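PDB 6JAV: group II chitinase from Ostrinia furnacalis, which probably hydrolyses internal links of chitin as an endochitinase, through family 18 catalytic domains such as the one in this chain of a much longer protein. Local coordinates for residues A[127-132]-A[179-184]; A[195-200]-A[229-234]; A[246-251]-A[326-331]. One frame throughout, in Å; residues are numbered along the deposited sequence.

In the fold
The catalytic domain is a family 18 TIM barrel, and the three contacts follow one another along the chain, none nesting in or crossing another. Contact 1 closes the excursion from the loop after strand 122-126, through helix 143-159 and strand 165-170, to the end of helix 174-180. Contact 2 closes the shorter loop between the end of strand 192-195 and helix 227-236. Contact 3 spans the longest detour, from strand 244-257 to helix 325-337. Successive contacts also touch each other: Y181 and V183 of contact 1 pack on W234 of contact 2, while T197 and D199 of contact 2 reach G247 and Y251 of contact 3.

Contact 1 of 3, residues A[127-132]-A[179-184]; sequences WEYPKC and AGYDVP
With chi1 at -61°, Y181 carries CG on the side away from its carbonyl carbon and so brings the far end of its ring up to the 127-132 loop; Y129, turned in much the same way (chi1 -65°), lays its own ring across the path. The two rings meet obliquely, and the leading atom is the Y181 hydroxyl, whose OH lies 3.2 Å from Y129 CD1. That hydroxyl is gripped from more than one quarter. It donates to a water 2.6 Å from OH, which sits in the plane of the Y181 ring at its edge, and the same water donates to the backbone of W127, 2.8 Å from its O. The backbone N of S171 supplies a further hydrogen bond to the hydroxyl, so the buried hydroxyl has both a water and a backbone N-H as partners.

Still near the hydroxyl end of the ring, P130 crosses it at a slant, with CD 4.0 Å from Y181 CE1. Beside it the backbones themselves draw close: P130 CA and G180 CA are only 4.7 Å apart, and G180 CA makes a C-H···O contact of 3.4 Å with P130 O. K131 and C132 pack on A179 near the end of helix 174-180. C132 SG rests 3.7 Å from A179 CB and is tied by a disulfide to C137. K131, bent at chi2, runs its CD within 4.0 Å of A179 CB before NZ leaves to hydrogen-bond the carbonyls of C137 and G140.

The loop held in this way directly follows strand 122-126, contains a cis peptide between E128 and Y129, and includes the end of the DxxDxDxE signature. It belongs to the C-terminal rim of the barrel, where family 18 glycosidases have their active site.

Contact 2 of 3, residues A[195-200]-A[229-234]; sequences VMTYDY and YTIHYW. With NAG (2-acetamido-2-deoxy-beta-D-glucopyranose), chain C.
T230 OG1 is the polar atom on which this contact turns. The Y200 hydroxyl donates to it, OH to OG1 at 2.7 Å, the two side chains arriving from opposite directions with OG1 in the plane of the Y200 ring at its edge. The one proton of the T230 hydroxyl has two backbone carbonyls within hydrogen-bonding reach, those of P172 and N226, and can serve both only by sharing. This buried hydroxyl thus joins the helix, the Y200 loop and the stretch after strand 165-170.

The methyl branch of T230 does the apolar half of the work. CG2 stands anti to the backbone N, with OG1 at chi1 -68°, and this puts it 3.5 Å from V195 CG1. T197, two residues after V195, comes in at a slant, its CG2 3.8 Å from T230 CG2. I231 adds its tip, CD1 coming within 4.1 Å of V195 CB and 4.0 Å of T197 CG2. V195 also slides past W234 and sets a methyl over the indole: CG2 is 4.2 Å from the centroid of the five-membered ring and 13° off its normal, a CH-pi contact. The indole is fixed by a hydrogen bond from NE1 to S171 O. T197 turns its hydroxyl away from this apolar patch, to G247 O.

On another side of the helix, one imidazole face of H232 packs against C5 and C6 of the N-acetylglucosamine at the N228 glycan site; ND1 is hydrogen-bonded to N228 O.

The 195-200 loop also carries D199, which lines the inhibitor pocket and hydrogen-bonds to Y251 and Q253. Helix 227-236 packs on the end of strand 192-195; its Y233 and W234 touch helix 174-180 and its I231 touches strand 244-257.

Contact 3 of 3, residues A[246-251]-A[326-331]; sequences MGMPMY and EIIKKK
Apolar contacts between methionines of the strand and I328 and K331 of the helix make up most of this interface. I328 points its CD1 at M248, 4.1 Å from SD, the two side chains meeting at a slant, and M250 brings its CE to 4.3 Å from the same CD1. M246 holds CG anti to the backbone N (chi1 -177°) and, bent at chi3, swings CE across the lysine stem at about a right angle, 3.8 Å from K331 CB. The extended K331 chain slides past M248 in the opposite direction, its CD 4.1 Å from M248 CG.

Polar links gather at the far end of that lysine. A water bridges the segments, accepting from K331 NZ at 2.9 Å and donating to G247 O at 2.7 Å. NZ also forms a salt bridge with D323 and a hydrogen bond to A212 O, so the buried ammonium has a carboxylate, a backbone carbonyl and a water as partners.

Strand and helix segments run antiparallel, at 180°, with axes 10.5 Å apart. Helix 325-337 leads on to strand 342-346, which pairs in parallel with strand 244-257. This is a beta-alpha-beta crossover of the TIM barrel, interrupted by the insertion that many family 18 chitinases carry.

Contact 1 of 3, residues A[127-132]-A[179-184]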
loop_
_atom_site.group_PDB
_atom_site.type_symbol
_atom_site.label_atom_id
_atom_site.label_comp_id
_atom_site.label_asym_id
_atom_site.label_seq_id
_atom_site.Cartn_x
_atom_site.Cartn_y
_atom_site.Cartn_z
ATOM N N TRP A 127 -7.491 -7.582 3.232
ATOM C CA TRP A 127 -7.706 -8.857 2.548
ATOM C C TRP A 127 -7.514 -8.619 1.049
ATOM O O TRP A 127 -8.204 -7.779 0.450
ATOM C CB TRP A 127 -9.130 -9.333 2.832
ATOM C CG TRP A 127 -9.522 -10.619 2.114
ATOM C CD1 TRP A 127 -8.707 -11.527 1.501
ATOM C CD2 TRP A 127 -10.852 -11.123 2.003
ATOM N NE1 TRP A 127 -9.473 -12.584 0.976
ATOM C CE2 TRP A 127 -10.790 -12.335 1.267
ATOM C CE3 TRP A 127 -12.095 -10.652 2.432
ATOM C CZ2 TRP A 127 -11.939 -13.085 0.966
ATOM C CZ3 TRP A 127 -13.227 -11.403 2.155
ATOM C CH2 TRP A 127 -13.141 -12.600 1.418
ATOM N N GLU A 128 -6.589 -9.359 0.425
ATOM C CA GLU A 128 -6.261 -9.180 -1.001
ATOM C C GLU A 128 -6.662 -10.444 -1.772
ATOM O O GLU A 128 -5.832 -11.322 -1.996
ATOM C CB GLU A 128 -4.753 -8.847 -1.158
ATOM C CG GLU A 128 -4.395 -7.564 -0.375
ATOM C CD GLU A 128 -2.986 -7.040 -0.592
ATOM O OE1 GLU A 128 -2.259 -7.549 -1.445
ATOM O OE2 GLU A 128 -2.628 -6.055 0.101
ATOM N N TYR A 129 -7.929 -10.564 -2.192
ATOM C CA TYR A 129 -9.025 -9.591 -2.139
ATOM C C TYR A 129 -10.305 -10.418 -2.009
ATOM O O TYR A 129 -10.298 -11.607 -2.351
ATOM C CB TYR A 129 -9.112 -8.800 -3.465
ATOM C CG TYR A 129 -7.895 -7.942 -3.692
ATOM C CD1 TYR A 129 -7.752 -6.724 -3.019
ATOM C CD2 TYR A 129 -6.861 -8.390 -4.489
ATOM C CE1 TYR A 129 -6.627 -5.958 -3.163
ATOM C CE2 TYR A 129 -5.707 -7.613 -4.656
ATOM C CZ TYR A 129 -5.627 -6.390 -4.000
ATOM O OH TYR A 129 -4.511 -5.588 -4.127
ATOM N N PRO A 130 -11.390 -9.816 -1.523
ATOM C CA PRO A 130 -12.684 -10.517 -1.537
ATOM C C PRO A 130 -12.973 -10.993 -2.954
ATOM O O PRO A 130 -12.752 -10.247 -3.919
ATOM C CB PRO A 130 -13.685 -9.434 -1.099
ATOM C CG PRO A 130 -12.869 -8.413 -0.351
ATOM C CD PRO A 130 -11.496 -8.431 -1.015
ATOM N N LYS A 131 -13.417 -12.256 -3.080
ATOM C CA LYS A 131 -13.737 -12.923 -4.351
ATOM C C LYS A 131 -12.478 -13.275 -5.142
ATOM O O LYS A 131 -12.221 -14.447 -5.449
ATOM C CB LYS A 131 -14.685 -12.063 -5.190
ATOM C CG LYS A 131 -15.755 -12.828 -5.941
ATOM C CD LYS A 131 -15.244 -13.361 -7.229
ATOM C CE LYS A 131 -16.377 -14.091 -7.983
ATOM N NZ LYS A 131 -15.842 -15.177 -8.824
ATOM N N CYS A 132 -11.668 -12.260 -5.464
ATOM C CA CYS A 132 -10.463 -12.463 -6.264
ATOM C C CYS A 132 -9.254 -12.674 -5.357
ATOM O O CYS A 132 -8.414 -11.778 -5.165
ATOM C CB CYS A 132 -10.260 -11.274 -7.185
ATOM S SG CYS A 132 -11.776 -10.846 -8.100
ATOM N N ALA A 179 -15.926 -7.169 -8.594
ATOM C CA ALA A 179 -16.255 -8.479 -8.047
ATOM C C ALA A 179 -16.293 -8.508 -6.530
ATOM O O ALA A 179 -17.088 -9.262 -5.959
ATOM C CB ALA A 179 -15.241 -9.528 -8.504
ATOM N N GLY A 180 -15.466 -7.712 -5.855
ATOM C CA GLY A 180 -15.249 -7.936 -4.440
ATOM C C GLY A 180 -15.863 -6.916 -3.513
ATOM O O GLY A 180 -15.994 -7.201 -2.324
ATOM N N TYR A 181 -16.214 -5.718 -4.004
ATOM C CA TYR A 181 -16.545 -4.623 -3.110
ATOM C C TYR A 181 -17.962 -4.116 -3.321
ATOM O O TYR A 181 -18.313 -3.706 -4.432
ATOM C CB TYR A 181 -15.577 -3.457 -3.298
ATOM C CG TYR A 181 -14.134 -3.810 -3.005
ATOM C CD1 TYR A 181 -13.728 -4.283 -1.759
ATOM C CD2 TYR A 181 -13.171 -3.596 -3.960
ATOM C CE1 TYR A 181 -12.376 -4.590 -1.510
ATOM C CE2 TYR A 181 -11.847 -3.899 -3.730
ATOM C CZ TYR A 181 -11.457 -4.396 -2.505
ATOM O OH TYR A 181 -10.107 -4.667 -2.335
ATOM N N ASP A 182 -18.728 -4.055 -2.235
ATOM C CA ASP A 182 -19.998 -3.322 -2.219
ATOM C C ASP A 182 -19.599 -1.893 -1.878
ATOM O O ASP A 182 -19.510 -1.514 -0.706
ATOM C CB ASP A 182 -20.941 -3.919 -1.180
ATOM C CG ASP A 182 -22.325 -3.290 -1.207
ATOM O OD1 ASP A 182 -22.462 -2.113 -1.623
ATOM O OD2 ASP A 182 -23.278 -3.980 -0.780
ATOM N N VAL A 183 -19.314 -1.110 -2.919
ATOM C CA VAL A 183 -18.668 0.191 -2.718
ATOM C C VAL A 183 -19.512 1.138 -1.879
ATOM O O VAL A 183 -18.958 1.791 -0.980
ATOM C CB VAL A 183 -18.191 0.776 -4.069
ATOM C CG1 VAL A 183 -17.612 2.183 -3.865
ATOM C CG2 VAL A 183 -17.124 -0.114 -4.691
ATOM N N PRO A 184 -20.822 1.290 -2.111
ATOM C CA PRO A 184 -21.580 2.210 -1.231
ATOM C C PRO A 184 -21.518 1.850 0.242
ATOM O O PRO A 184 -21.422 2.748 1.093
ATOM C CB PRO A 184 -23.015 2.153 -1.802
ATOM C CG PRO A 184 -22.787 1.838 -3.249
ATOM C CD PRO A 184 -21.636 0.821 -3.243
HETATM O O HOH W 1 -9.296 -5.260 0.089
#

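Contact 2 of 3, residues A[195-200]-A[229-234]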
loop_
_atom_site.group_PDB
_atom_site.type_symbol
_atom_site.label_atom_id
_atom_site.label_comp_id
_atom_site.label_asym_id
_atom_site.label_seq_id
_atom_site.Cartn_x
_atom_site.Cartn_y
_atom_site.Cartn_z
ATOM N N VAL A 195 -6.620 3.322 -1.473
ATOM C CA VAL A 195 -6.612 2.653 -2.766
ATOM C C VAL A 195 -5.165 2.333 -3.141
ATOM O O VAL A 195 -4.306 3.225 -3.199
ATOM C CB VAL A 195 -7.297 3.492 -3.848
ATOM C CG1 VAL A 195 -7.395 2.672 -5.140
ATOM C CG2 VAL A 195 -8.706 3.911 -3.389
ATOM N N MET A 196 -4.890 1.055 -3.395
ATOM C CA MET A 196 -3.523 0.606 -3.668
ATOM C C MET A 196 -3.212 0.817 -5.153
ATOM O O MET A 196 -3.109 -0.138 -5.935
ATOM C CB MET A 196 -3.349 -0.838 -3.237
ATOM C CG MET A 196 -3.450 -0.938 -1.723
ATOM S SD MET A 196 -3.044 -2.564 -1.095
ATOM C CE MET A 196 -4.484 -3.176 -1.537
ATOM N N THR A 197 -3.033 2.105 -5.508
ATOM C CA THR A 197 -2.756 2.565 -6.882
ATOM C C THR A 197 -1.305 2.278 -7.261
ATOM O O THR A 197 -0.521 3.184 -7.602
ATOM C CB THR A 197 -3.126 4.046 -7.053
ATOM O OG1 THR A 197 -2.811 4.761 -5.845
ATOM C CG2 THR A 197 -4.634 4.216 -7.302
ATOM N N TYR A 198 -0.941 1.004 -7.218
ATOM C CA TYR A 198 0.388 0.542 -7.578
ATOM C C TYR A 198 0.302 -0.949 -7.844
ATOM O O TYR A 198 -0.754 -1.575 -7.700
ATOM C CB TYR A 198 1.442 0.890 -6.500
ATOM C CG TYR A 198 1.023 0.611 -5.058
ATOM C CD1 TYR A 198 0.895 -0.678 -4.589
ATOM C CD2 TYR A 198 0.742 1.663 -4.186
ATOM C CE1 TYR A 198 0.505 -0.921 -3.257
ATOM C CE2 TYR A 198 0.363 1.422 -2.856
ATOM C CZ TYR A 198 0.255 0.141 -2.417
ATOM O OH TYR A 198 -0.119 -0.098 -1.108
ATOM N N ASP A 199 1.432 -1.519 -8.255
ATOM C CA ASP A 199 1.481 -2.904 -8.739
ATOM C C ASP A 199 0.549 -3.125 -9.930
ATOM O O ASP A 199 0.027 -4.227 -10.114
ATOM C CB ASP A 199 1.218 -3.929 -7.629
ATOM C CG ASP A 199 2.329 -3.969 -6.607
ATOM O OD1 ASP A 199 3.420 -3.406 -6.872
ATOM O OD2 ASP A 199 2.091 -4.535 -5.517
ATOM N N TYR A 200 0.372 -2.097 -10.767
ATOM C CA TYR A 200 -0.385 -2.304 -11.999
ATOM C C TYR A 200 0.364 -3.208 -12.956
ATOM O O TYR A 200 -0.264 -3.867 -13.793
ATOM C CB TYR A 200 -0.605 -0.973 -12.689
ATOM C CG TYR A 200 -1.646 -0.090 -12.049
ATOM C CD1 TYR A 200 -3.013 -0.284 -12.292
ATOM C CD2 TYR A 200 -1.264 0.960 -11.215
ATOM C CE1 TYR A 200 -3.954 0.544 -11.731
ATOM C CE2 TYR A 200 -2.201 1.809 -10.654
ATOM C CZ TYR A 200 -3.556 1.597 -10.915
ATOM O OH TYR A 200 -4.455 2.458 -10.345
ATOM N N TYR A 229 -7.731 6.489 -13.794
ATOM C CA TYR A 229 -8.938 5.692 -13.997
ATOM C C TYR A 229 -9.424 5.102 -12.673
ATOM O O TYR A 229 -10.612 5.177 -12.336
ATOM C CB TYR A 229 -8.686 4.563 -15.005
ATOM C CG TYR A 229 -9.944 3.764 -15.247
ATOM C CD1 TYR A 229 -10.321 2.726 -14.399
ATOM C CD2 TYR A 229 -10.782 4.091 -16.302
ATOM C CE1 TYR A 229 -11.514 2.031 -14.599
ATOM C CE2 TYR A 229 -11.961 3.403 -16.502
ATOM C CZ TYR A 229 -12.310 2.375 -15.652
ATOM O OH TYR A 229 -13.494 1.678 -15.853
ATOM N N THR A 230 -8.507 4.492 -11.918
ATOM C CA THR A 230 -8.882 3.816 -10.679
ATOM C C THR A 230 -9.569 4.762 -9.701
ATOM O O THR A 230 -10.582 4.406 -9.084
ATOM C CB THR A 230 -7.612 3.254 -10.045
ATOM O OG1 THR A 230 -7.099 2.194 -10.856
ATOM C CG2 THR A 230 -7.906 2.735 -8.638
ATOM N N ILE A 231 -8.985 5.934 -9.475
ATOM C CA ILE A 231 -9.548 6.850 -8.489
ATOM C C ILE A 231 -10.913 7.347 -8.943
ATOM O O ILE A 231 -11.874 7.386 -8.158
ATOM C CB ILE A 231 -8.551 7.996 -8.209
ATOM C CG1 ILE A 231 -7.256 7.467 -7.561
ATOM C CG2 ILE A 231 -9.221 9.096 -7.374
ATOM C CD1 ILE A 231 -7.466 6.825 -6.206
ATOM N N HIS A 232 -11.039 7.683 -10.229
ATOM C CA HIS A 232 -12.348 8.113 -10.704
ATOM C C HIS A 232 -13.358 6.977 -10.658
ATOM O O HIS A 232 -14.545 7.223 -10.419
ATOM C CB HIS A 232 -12.209 8.653 -12.122
ATOM C CG HIS A 232 -11.740 10.072 -12.182
ATOM N ND1 HIS A 232 -10.436 10.427 -12.462
ATOM C CD2 HIS A 232 -12.415 11.234 -12.011
ATOM C CE1 HIS A 232 -10.326 11.746 -12.445
ATOM N NE2 HIS A 232 -11.515 12.260 -12.184
ATOM N N TYR A 233 -12.912 5.734 -10.828
ATOM C CA TYR A 233 -13.826 4.603 -10.786
ATOM C C TYR A 233 -14.346 4.359 -9.374
ATOM O O TYR A 233 -15.545 4.130 -9.180
ATOM C CB TYR A 233 -13.131 3.366 -11.339
ATOM C CG TYR A 233 -14.098 2.264 -11.696
ATOM C CD1 TYR A 233 -15.056 2.465 -12.674
ATOM C CD2 TYR A 233 -14.058 1.043 -11.068
ATOM C CE1 TYR A 233 -15.955 1.466 -13.005
ATOM C CE2 TYR A 233 -14.954 0.023 -11.403
ATOM C CZ TYR A 233 -15.896 0.255 -12.366
ATOM O OH TYR A 233 -16.782 -0.755 -12.709
ATOM N N TRP A 234 -13.469 4.422 -8.355
ATOM C CA TRP A 234 -13.967 4.354 -6.977
ATOM C C TRP A 234 -15.020 5.427 -6.712
ATOM O O TRP A 234 -16.038 5.157 -6.058
ATOM C CB TRP A 234 -12.795 4.414 -5.964
ATOM C CG TRP A 234 -12.194 3.071 -5.738
ATOM C CD1 TRP A 234 -11.122 2.522 -6.375
ATOM C CD2 TRP A 234 -12.643 2.095 -4.792
ATOM N NE1 TRP A 234 -10.887 1.233 -5.904
ATOM C CE2 TRP A 234 -11.824 0.951 -4.940
ATOM C CE3 TRP A 234 -13.701 2.064 -3.862
ATOM C CZ2 TRP A 234 -12.018 -0.217 -4.188
ATOM C CZ3 TRP A 234 -13.880 0.914 -3.092
ATOM C CH2 TRP A 234 -13.034 -0.218 -3.263
HETATM C C1 NAG C . -8.720 10.743 -16.111
HETATM C C2 NAG C . -8.542 11.156 -17.565
HETATM C C3 NAG C . -9.840 11.766 -18.108
HETATM C C4 NAG C . -11.018 10.830 -17.857
HETATM C C5 NAG C . -11.090 10.444 -16.385
HETATM C C6 NAG C . -12.182 9.437 -16.077
HETATM C C7 NAG C . -6.409 11.898 -18.550
HETATM C C8 NAG C . -6.496 10.698 -19.434
HETATM N N2 NAG C . -7.429 12.083 -17.698
HETATM O O3 NAG C . -9.696 11.951 -19.512
HETATM O O4 NAG C . -12.247 11.430 -18.252
HETATM O O5 NAG C . -9.840 9.859 -15.994
HETATM O O6 NAG C . -11.866 8.107 -16.480
HETATM O O7 NAG C . -5.475 12.685 -18.623
#

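Contact 3 of 3, residues A[246-251]-A[326-331]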
loop_
_atom_site.group_PDB
_atom_site.type_symbol
_atom_site.label_atom_id
_atom_site.label_comp_id
_atom_site.label_asym_id
_atom_site.label_seq_id
_atom_site.Cartn_x
_atom_site.Cartn_y
_atom_site.Cartn_z
ATOM N N MET A 246 -4.899 8.076 -1.749
ATOM C CA MET A 246 -4.272 7.476 -2.920
ATOM C C MET A 246 -2.905 6.898 -2.570
ATOM O O MET A 246 -2.008 7.634 -2.138
ATOM C CB MET A 246 -4.114 8.508 -4.029
ATOM C CG MET A 246 -3.535 7.860 -5.281
ATOM S SD MET A 246 -3.659 9.022 -6.663
ATOM C CE MET A 246 -2.110 9.809 -6.432
ATOM N N GLY A 247 -2.731 5.610 -2.846
ATOM C CA GLY A 247 -1.452 4.961 -2.561
ATOM C C GLY A 247 -0.348 5.374 -3.524
ATOM O O GLY A 247 -0.554 5.532 -4.734
ATOM N N MET A 248 0.865 5.473 -2.978
ATOM C CA MET A 248 2.055 5.754 -3.751
ATOM C C MET A 248 3.166 4.795 -3.324
ATOM O O MET A 248 3.389 4.589 -2.108
ATOM C CB MET A 248 2.451 7.220 -3.572
ATOM C CG MET A 248 1.482 8.267 -4.319
ATOM S SD MET A 248 1.787 9.900 -3.679
ATOM C CE MET A 248 0.862 9.814 -2.162
ATOM N N PRO A 249 3.843 4.156 -4.276
ATOM C CA PRO A 249 4.878 3.152 -3.951
ATOM C C PRO A 249 6.231 3.790 -3.659
ATOM O O PRO A 249 6.715 4.650 -4.407
ATOM C CB PRO A 249 4.952 2.297 -5.226
ATOM C CG PRO A 249 4.642 3.289 -6.335
ATOM C CD PRO A 249 3.632 4.294 -5.737
ATOM N N MET A 250 6.855 3.341 -2.570
ATOM C CA MET A 250 8.224 3.707 -2.224
ATOM C C MET A 250 9.220 2.679 -2.732
ATOM O O MET A 250 10.287 2.475 -2.118
ATOM C CB MET A 250 8.361 3.832 -0.696
ATOM C CG MET A 250 7.306 4.767 -0.023
ATOM S SD MET A 250 7.538 6.531 -0.270
ATOM C CE MET A 250 6.507 6.821 -1.722
ATOM N N TYR A 251 8.850 1.947 -3.775
ATOM C CA TYR A 251 9.630 0.841 -4.301
ATOM C C TYR A 251 9.337 0.726 -5.791
ATOM O O TYR A 251 8.436 1.384 -6.333
ATOM C CB TYR A 251 9.249 -0.483 -3.591
ATOM C CG TYR A 251 7.812 -0.876 -3.895
ATOM C CD1 TYR A 251 6.763 -0.360 -3.144
ATOM C CD2 TYR A 251 7.520 -1.729 -4.960
ATOM C CE1 TYR A 251 5.432 -0.680 -3.443
ATOM C CE2 TYR A 251 6.210 -2.036 -5.293
ATOM C CZ TYR A 251 5.179 -1.506 -4.512
ATOM O OH TYR A 251 3.866 -1.822 -4.801
ATOM N N GLU A 326 9.845 13.827 -8.805
ATOM C CA GLU A 326 9.081 14.587 -9.792
ATOM C C GLU A 326 7.666 14.023 -9.964
ATOM O O GLU A 326 6.673 14.768 -9.900
ATOM C CB GLU A 326 9.829 14.610 -11.125
ATOM C CG GLU A 326 9.177 15.531 -12.136
ATOM C CD GLU A 326 9.774 15.405 -13.526
ATOM O OE1 GLU A 326 10.220 16.436 -14.070
ATOM O OE2 GLU A 326 9.776 14.280 -14.076
ATOM N N ILE A 327 7.548 12.710 -10.195
ATOM C CA ILE A 327 6.209 12.157 -10.408
ATOM C C ILE A 327 5.390 12.183 -9.122
ATOM O O ILE A 327 4.162 12.332 -9.170
ATOM C CB ILE A 327 6.242 10.764 -11.063
ATOM C CG1 ILE A 327 4.905 10.426 -11.746
ATOM C CG2 ILE A 327 6.574 9.679 -10.029
ATOM C CD1 ILE A 327 4.601 11.299 -12.968
ATOM N N ILE A 328 6.043 12.061 -7.962
ATOM C CA ILE A 328 5.326 12.158 -6.693
ATOM C C ILE A 328 4.668 13.525 -6.564
ATOM O O ILE A 328 3.495 13.633 -6.156
ATOM C CB ILE A 328 6.296 11.854 -5.537
ATOM C CG1 ILE A 328 6.663 10.358 -5.505
ATOM C CG2 ILE A 328 5.723 12.351 -4.221
ATOM C CD1 ILE A 328 5.560 9.388 -5.103
ATOM N N LYS A 329 5.394 14.598 -6.905
ATOM C CA LYS A 329 4.784 15.919 -6.848
ATOM C C LYS A 329 3.584 16.011 -7.780
ATOM O O LYS A 329 2.549 16.599 -7.420
ATOM C CB LYS A 329 5.804 17.014 -7.173
ATOM C CG LYS A 329 6.871 17.184 -6.106
ATOM C CD LYS A 329 8.125 17.776 -6.724
ATOM C CE LYS A 329 8.966 18.541 -5.719
ATOM N NZ LYS A 329 9.877 19.513 -6.409
ATOM N N LYS A 330 3.689 15.422 -8.975
ATOM C CA LYS A 330 2.553 15.411 -9.897
ATOM C C LYS A 330 1.370 14.643 -9.293
ATOM O O LYS A 330 0.214 15.091 -9.353
ATOM C CB LYS A 330 2.989 14.788 -11.221
ATOM C CG LYS A 330 1.933 14.737 -12.299
ATOM C CD LYS A 330 1.948 15.986 -13.151
ATOM C CE LYS A 330 0.920 15.905 -14.270
ATOM N NZ LYS A 330 1.304 14.978 -15.356
ATOM N N LYS A 331 1.646 13.475 -8.716
ATOM C CA LYS A 331 0.595 12.687 -8.093
ATOM C C LYS A 331 -0.065 13.423 -6.931
ATOM O O LYS A 331 -1.292 13.345 -6.763
ATOM C CB LYS A 331 1.142 11.328 -7.647
ATOM C CG LYS A 331 1.426 10.395 -8.790
ATOM C CD LYS A 331 1.934 9.051 -8.301
ATOM C CE LYS A 331 2.065 8.072 -9.459
ATOM N NZ LYS A 331 2.419 6.699 -9.004
HETATM O O HOH W 2 0.313 5.789 -7.306
#